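Local atomic coordinates of inactive glucansucrase (Lactobacillus reuteri, PDB entry 5JBD), a protein that is an inactive member of glycoside hydrolase family 70, a large protein built round a TIM-type beta/alpha barrel and carrying a bound calcium ion. Residues Val194-Asn199 against Tyr786-Thr791; Ala538-Asn543 against Val599-Tyr604. One frame throughout, in Å; residues are numbered along the deposited sequence.

Contact 1 (Val194-Asn199 against Tyr786-Thr791); sequences VIFVNN and YFAYTT
Phe196 has CG anti to its own carbonyl carbon (chi1 -58°), and this carries the ring across to Ala788 and Thr790. Thr790 holds OG1 between its backbone N and carbonyl carbon (chi1 65°), which leaves CG2 for the aromatic ring. Both strands belong to one twisted antiparallel sheet, consistent with domain B of the family. They are not neighbours in it. Strand 758-767 runs between them, and the axes of 194-197 and 786-791 approach to 10.7 Å, with their N-to-C directions 103° apart.

The contact is wholly apolar and made by buried side chains. Phe196 CZ lies 4.0 Å from Thr790 CG2, the two side chains passing in opposite directions. The same Phe196 CZ reaches Ala788 CB at 4.4 Å. Beside this, Val194 CG1 meets Tyr786 CD2 at 4.4 Å. Val194 also packs on Val764 of the middle strand, and Phe196 on Thr844 of the strand on its other side.

The polar ends of Tyr786 and Thr790 have partners outside the two segments. Tyr786 OH is hydrogen-bonded to Glu172 OE2 and Gln847 N. An inverse gamma turn centred on Phe787, closed by a weak bond from Ala788 N to Tyr786 O, bends the edge strand. Thr790 and Thr791, set against Gly758, form a classic beta bulge. Thr790 OG1 is hydrogen-bonded to Glu760 OE1 and accepts a hydrogen bond from Thr791 OG1, at 2.9 Å.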
loop_
_atom_site.group_PDB
_atom_site.type_symbol
_atom_site.label_atom_id
_atom_site.label_comp_id
_atom_site.label_asym_id
_atom_site.label_seq_id
_atom_site.Cartn_x
_atom_site.Cartn_y
_atom_site.Cartn_z
ATOM N N VAL A 194 -3.159 -10.384 14.253
ATOM C CA VAL A 194 -3.855 -10.503 15.490
ATOM C C VAL A 194 -5.055 -9.540 15.427
ATOM O O VAL A 194 -4.941 -8.440 14.892
ATOM C CB VAL A 194 -2.794 -10.206 16.587
ATOM C CG1 VAL A 194 -3.093 -8.964 17.393
ATOM C CG2 VAL A 194 -2.449 -11.462 17.382
ATOM N N ILE A 195 -6.202 -9.949 15.950
ATOM C CA ILE A 195 -7.356 -9.029 16.099
ATOM C C ILE A 195 -7.435 -8.477 17.520
ATOM O O ILE A 195 -7.008 -9.137 18.462
ATOM C CB ILE A 195 -8.716 -9.676 15.749
ATOM C CG1 ILE A 195 -9.015 -10.915 16.611
ATOM C CG2 ILE A 195 -8.760 -10.029 14.261
ATOM C CD1 ILE A 195 -10.410 -11.495 16.390
ATOM N N PHE A 196 -7.999 -7.281 17.660
ATOM C CA PHE A 196 -8.293 -6.690 18.971
ATOM C C PHE A 196 -9.730 -7.034 19.351
ATOM O O PHE A 196 -10.671 -6.759 18.578
ATOM C CB PHE A 196 -8.136 -5.166 18.939
ATOM C CG PHE A 196 -6.773 -4.683 18.514
ATOM C CD1 PHE A 196 -5.628 -5.454 18.680
ATOM C CD2 PHE A 196 -6.638 -3.423 17.954
ATOM C CE1 PHE A 196 -4.393 -4.981 18.298
ATOM C CE2 PHE A 196 -5.394 -2.938 17.571
ATOM C CZ PHE A 196 -4.271 -3.722 17.739
ATOM N N VAL A 197 -9.894 -7.640 20.531
ATOM C CA VAL A 197 -11.213 -8.086 21.011
ATOM C C VAL A 197 -11.571 -7.409 22.317
ATOM O O VAL A 197 -10.691 -6.887 23.020
ATOM C CB VAL A 197 -11.316 -9.624 21.183
ATOM C CG1 VAL A 197 -10.953 -10.347 19.881
ATOM C CG2 VAL A 197 -10.498 -10.139 22.365
ATOM N N ASN A 198 -12.861 -7.429 22.628
ATOM C CA ASN A 198 -13.380 -6.822 23.849
ATOM C C ASN A 198 -12.979 -7.628 25.080
ATOM O O ASN A 198 -12.906 -8.855 25.043
ATOM C CB ASN A 198 -14.910 -6.667 23.801
ATOM C CG ASN A 198 -15.365 -5.587 22.833
ATOM O OD1 ASN A 198 -14.558 -4.846 22.272
ATOM N ND2 ASN A 198 -16.675 -5.501 22.624
ATOM N N ASN A 199 -12.704 -6.913 26.161
ATOM C CA ASN A 199 -12.327 -7.541 27.414
ATOM C C ASN A 199 -12.584 -6.591 28.583
ATOM O O ASN A 199 -11.735 -5.750 28.921
ATOM C CB ASN A 199 -10.859 -7.991 27.385
ATOM C CG ASN A 199 -10.446 -8.699 28.666
ATOM O OD1 ASN A 199 -11.293 -9.040 29.504
ATOM N ND2 ASN A 199 -9.145 -8.919 28.832
ATOM N N TYR A 786 -1.520 -8.055 25.052
ATOM C CA TYR A 786 -0.410 -7.843 24.126
ATOM C C TYR A 786 -0.142 -6.343 24.069
ATOM O O TYR A 786 -1.089 -5.541 24.002
ATOM C CB TYR A 786 -0.869 -8.346 22.741
ATOM C CG TYR A 786 0.121 -8.286 21.575
ATOM C CD1 TYR A 786 1.315 -9.006 21.598
ATOM C CD2 TYR A 786 -0.177 -7.561 20.409
ATOM C CE1 TYR A 786 2.197 -8.978 20.513
ATOM C CE2 TYR A 786 0.697 -7.531 19.317
ATOM C CZ TYR A 786 1.879 -8.243 19.363
ATOM O OH TYR A 786 2.760 -8.217 18.289
ATOM N N PHE A 787 1.132 -5.952 24.099
ATOM C CA PHE A 787 1.497 -4.538 24.171
ATOM C C PHE A 787 1.781 -3.943 22.789
ATOM O O PHE A 787 2.890 -3.502 22.486
ATOM C CB PHE A 787 2.682 -4.340 25.128
ATOM C CG PHE A 787 2.428 -4.821 26.535
ATOM C CD1 PHE A 787 1.256 -4.479 27.215
ATOM C CD2 PHE A 787 3.381 -5.572 27.208
ATOM C CE1 PHE A 787 1.032 -4.906 28.518
ATOM C CE2 PHE A 787 3.170 -5.991 28.515
ATOM C CZ PHE A 787 1.992 -5.657 29.172
ATOM N N ALA A 788 0.745 -3.910 21.954
ATOM C CA ALA A 788 0.876 -3.440 20.575
ATOM C C ALA A 788 1.126 -1.956 20.556
ATOM O O ALA A 788 0.618 -1.227 21.420
ATOM C CB ALA A 788 -0.391 -3.750 19.786
ATOM N N TYR A 789 1.911 -1.511 19.581
ATOM C CA TYR A 789 1.995 -0.092 19.237
ATOM C C TYR A 789 0.713 0.273 18.492
ATOM O O TYR A 789 0.460 -0.257 17.414
ATOM C CB TYR A 789 3.238 0.187 18.389
ATOM C CG TYR A 789 4.510 0.081 19.197
ATOM C CD1 TYR A 789 5.136 -1.146 19.398
ATOM C CD2 TYR A 789 5.055 1.198 19.815
ATOM C CE1 TYR A 789 6.292 -1.246 20.164
ATOM C CE2 TYR A 789 6.221 1.115 20.579
ATOM C CZ TYR A 789 6.828 -0.111 20.753
ATOM O OH TYR A 789 7.965 -0.207 21.510
ATOM N N THR A 790 -0.109 1.123 19.105
ATOM C CA THR A 790 -1.423 1.504 18.573
ATOM C C THR A 790 -1.746 3.004 18.589
ATOM O O THR A 790 -2.732 3.426 17.973
ATOM C CB THR A 790 -2.538 0.889 19.425
ATOM O OG1 THR A 790 -2.472 1.460 20.729
ATOM C CG2 THR A 790 -2.414 -0.619 19.526
ATOM N N THR A 791 -0.961 3.798 19.317
ATOM C CA THR A 791 -1.395 5.109 19.726
ATOM C C THR A 791 -0.478 6.196 19.158
ATOM O O THR A 791 0.753 6.105 19.244
ATOM C CB THR A 791 -1.517 5.160 21.263
ATOM O OG1 THR A 791 -2.475 4.178 21.679
ATOM C CG2 THR A 791 -1.959 6.538 21.747
#

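Contact 2 (Ala538-Asn543 against Val599-Tyr604); sequences AVLVGN and VTVKGY
Leu540 reaches two valines at once with a single methyl. Its CD2 is 4.0 Å from Val599 CG1 and 4.1 Å from Val601 CG1. The side chains of Leu540 and Val599 meet at a slant, while those of Leu540 and Val601 meet at about a right angle. Val599 sets CG1 anti to its backbone N (chi1 -179°), and this methyl is the one that touches. In Val601 the touching CG1 is instead anti to the carbonyl carbon (chi1 -60°). All three residues are buried. The backbones stay well apart, with Leu540 CA and Val601 CA 9.0 Å from each other, and only side-chain atoms of the two segments touch.

Two antiparallel sheets pack together here in a beta-sandwich manner, consistent with domain C of the family. Strand 537-542 belongs to the larger sheet, and strand 596-605 pairs with strand 550-555. Ile554 of that partner strand and Tyr612 of the larger sheet also pack on Leu540. Val539 and Val541 turn to the other side of their strand and lie on helix 446-455.

The outer side of 599-604 is looser and partly open to solvent. Thr600 points away from Leu540, and Lys602, two residues on, is also partly exposed. Lys602 bends forward over the residues that follow it. Its NZ gives a hydrogen bond to Gly603 O at 3.2 Å, tilted 28° from the carbonyl plane, and forms a salt bridge to Glu573. The same Lys602 NZ stands 3.6 Å above the plane of the Tyr604 ring, displaced from the ring centre.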
loop_
_atom_site.group_PDB
_atom_site.type_symbol
_atom_site.label_atom_id
_atom_site.label_comp_id
_atom_site.label_asym_id
_atom_site.label_seq_id
_atom_site.Cartn_x
_atom_site.Cartn_y
_atom_site.Cartn_z
ATOM N N ALA A 538 -5.275 1.876 -36.407
ATOM C CA ALA A 538 -5.120 0.422 -36.455
ATOM C C ALA A 538 -3.877 0.039 -35.671
ATOM O O ALA A 538 -2.795 0.573 -35.909
ATOM C CB ALA A 538 -5.005 -0.058 -37.892
ATOM N N VAL A 539 -4.049 -0.884 -34.728
ATOM C CA VAL A 539 -2.962 -1.461 -33.955
ATOM C C VAL A 539 -2.861 -2.964 -34.285
ATOM O O VAL A 539 -3.819 -3.710 -34.095
ATOM C CB VAL A 539 -3.218 -1.259 -32.453
ATOM C CG1 VAL A 539 -2.188 -2.006 -31.607
ATOM C CG2 VAL A 539 -3.216 0.225 -32.124
ATOM N N LEU A 540 -1.700 -3.384 -34.771
ATOM C CA LEU A 540 -1.431 -4.781 -35.143
ATOM C C LEU A 540 -0.478 -5.372 -34.128
ATOM O O LEU A 540 0.635 -4.878 -33.977
ATOM C CB LEU A 540 -0.819 -4.864 -36.543
ATOM C CG LEU A 540 -1.786 -4.975 -37.715
ATOM C CD1 LEU A 540 -2.848 -3.893 -37.679
ATOM C CD2 LEU A 540 -1.032 -4.949 -39.037
ATOM N N VAL A 541 -0.902 -6.439 -33.453
ATOM C CA VAL A 541 -0.098 -7.083 -32.446
ATOM C C VAL A 541 -0.092 -8.597 -32.623
ATOM O O VAL A 541 -1.157 -9.219 -32.671
ATOM C CB VAL A 541 -0.626 -6.737 -31.045
ATOM C CG1 VAL A 541 0.131 -7.518 -29.975
ATOM C CG2 VAL A 541 -0.515 -5.241 -30.813
ATOM N N GLY A 542 1.117 -9.174 -32.701
ATOM C CA GLY A 542 1.327 -10.632 -32.732
ATOM C C GLY A 542 2.251 -11.082 -31.617
ATOM O O GLY A 542 3.106 -10.307 -31.186
ATOM N N ASN A 543 2.049 -12.300 -31.109
ATOM C CA ASN A 543 2.848 -12.817 -29.987
ATOM C C ASN A 543 3.626 -14.101 -30.332
ATOM O O ASN A 543 4.020 -14.845 -29.433
ATOM C CB ASN A 543 1.970 -13.030 -28.742
ATOM C CG ASN A 543 1.037 -14.230 -28.853
ATOM O OD1 ASN A 543 0.821 -14.770 -29.930
ATOM N ND2 ASN A 543 0.492 -14.660 -27.709
ATOM N N VAL A 599 -1.273 -4.813 -45.446
ATOM C CA VAL A 599 -0.036 -4.636 -44.690
ATOM C C VAL A 599 0.772 -5.932 -44.725
ATOM O O VAL A 599 0.196 -7.023 -44.681
ATOM C CB VAL A 599 -0.350 -4.247 -43.206
ATOM C CG1 VAL A 599 0.931 -4.029 -42.414
ATOM C CG2 VAL A 599 -1.216 -2.988 -43.139
ATOM N N THR A 600 2.097 -5.802 -44.766
ATOM C CA THR A 600 3.008 -6.943 -44.645
ATOM C C THR A 600 3.589 -7.083 -43.240
ATOM O O THR A 600 4.097 -6.112 -42.676
ATOM C CB THR A 600 4.172 -6.832 -45.655
ATOM O OG1 THR A 600 3.636 -6.672 -46.960
ATOM C CG2 THR A 600 5.057 -8.073 -45.632
ATOM N N VAL A 601 3.544 -8.307 -42.702
ATOM C CA VAL A 601 3.938 -8.593 -41.324
ATOM C C VAL A 601 4.728 -9.887 -41.232
ATOM O O VAL A 601 4.612 -10.742 -42.102
ATOM C CB VAL A 601 2.695 -8.701 -40.404
ATOM C CG1 VAL A 601 1.897 -7.391 -40.421
ATOM C CG2 VAL A 601 1.795 -9.871 -40.791
ATOM N N LYS A 602 5.488 -10.034 -40.152
ATOM C CA LYS A 602 6.183 -11.283 -39.808
ATOM C C LYS A 602 6.595 -11.280 -38.346
ATOM O O LYS A 602 6.526 -10.243 -37.681
ATOM C CB LYS A 602 7.420 -11.473 -40.680
ATOM C CG LYS A 602 8.572 -10.529 -40.359
ATOM C CD LYS A 602 9.699 -10.648 -41.383
ATOM C CE LYS A 602 10.769 -11.625 -40.929
ATOM N NZ LYS A 602 11.532 -11.143 -39.735
ATOM N N GLY A 603 7.030 -12.432 -37.847
ATOM C CA GLY A 603 7.558 -12.542 -36.494
ATOM C C GLY A 603 8.965 -11.955 -36.348
ATOM O O GLY A 603 9.816 -12.145 -37.230
ATOM N N TYR A 604 9.198 -11.251 -35.238
ATOM C CA TYR A 604 10.510 -10.716 -34.876
ATOM C C TYR A 604 10.848 -11.082 -33.445
ATOM O O TYR A 604 9.970 -11.398 -32.626
ATOM C CB TYR A 604 10.523 -9.197 -34.976
ATOM C CG TYR A 604 10.398 -8.648 -36.362
ATOM C CD1 TYR A 604 9.154 -8.390 -36.918
ATOM C CD2 TYR A 604 11.524 -8.343 -37.111
ATOM C CE1 TYR A 604 9.029 -7.850 -38.188
ATOM C CE2 TYR A 604 11.414 -7.801 -38.390
ATOM C CZ TYR A 604 10.166 -7.561 -38.923
ATOM O OH TYR A 604 10.032 -7.030 -40.187
#

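Overall arrangement
Both contacts are buried and small, and rest on carbon-to-carbon touches between side chains. They hold different elements. Contact 1 joins two strands of the same sheet across an intervening strand, and contact 2 joins strands of two facing sheets. Contact 1 uses two aromatic rings, Phe196 and Tyr786, and its polar atoms are tied to surrounding residues. The touching groups of contact 2 are all aliphatic, with a charged lysine on the outer side. Contact 1 lies nearer the centre of the chain, with Phe196 about 12 Å from the calcium ion. The contact centres are about 58 Å apart, on opposite sides of the chain's centre. Contact 2 lies inside the loop closed by contact 1.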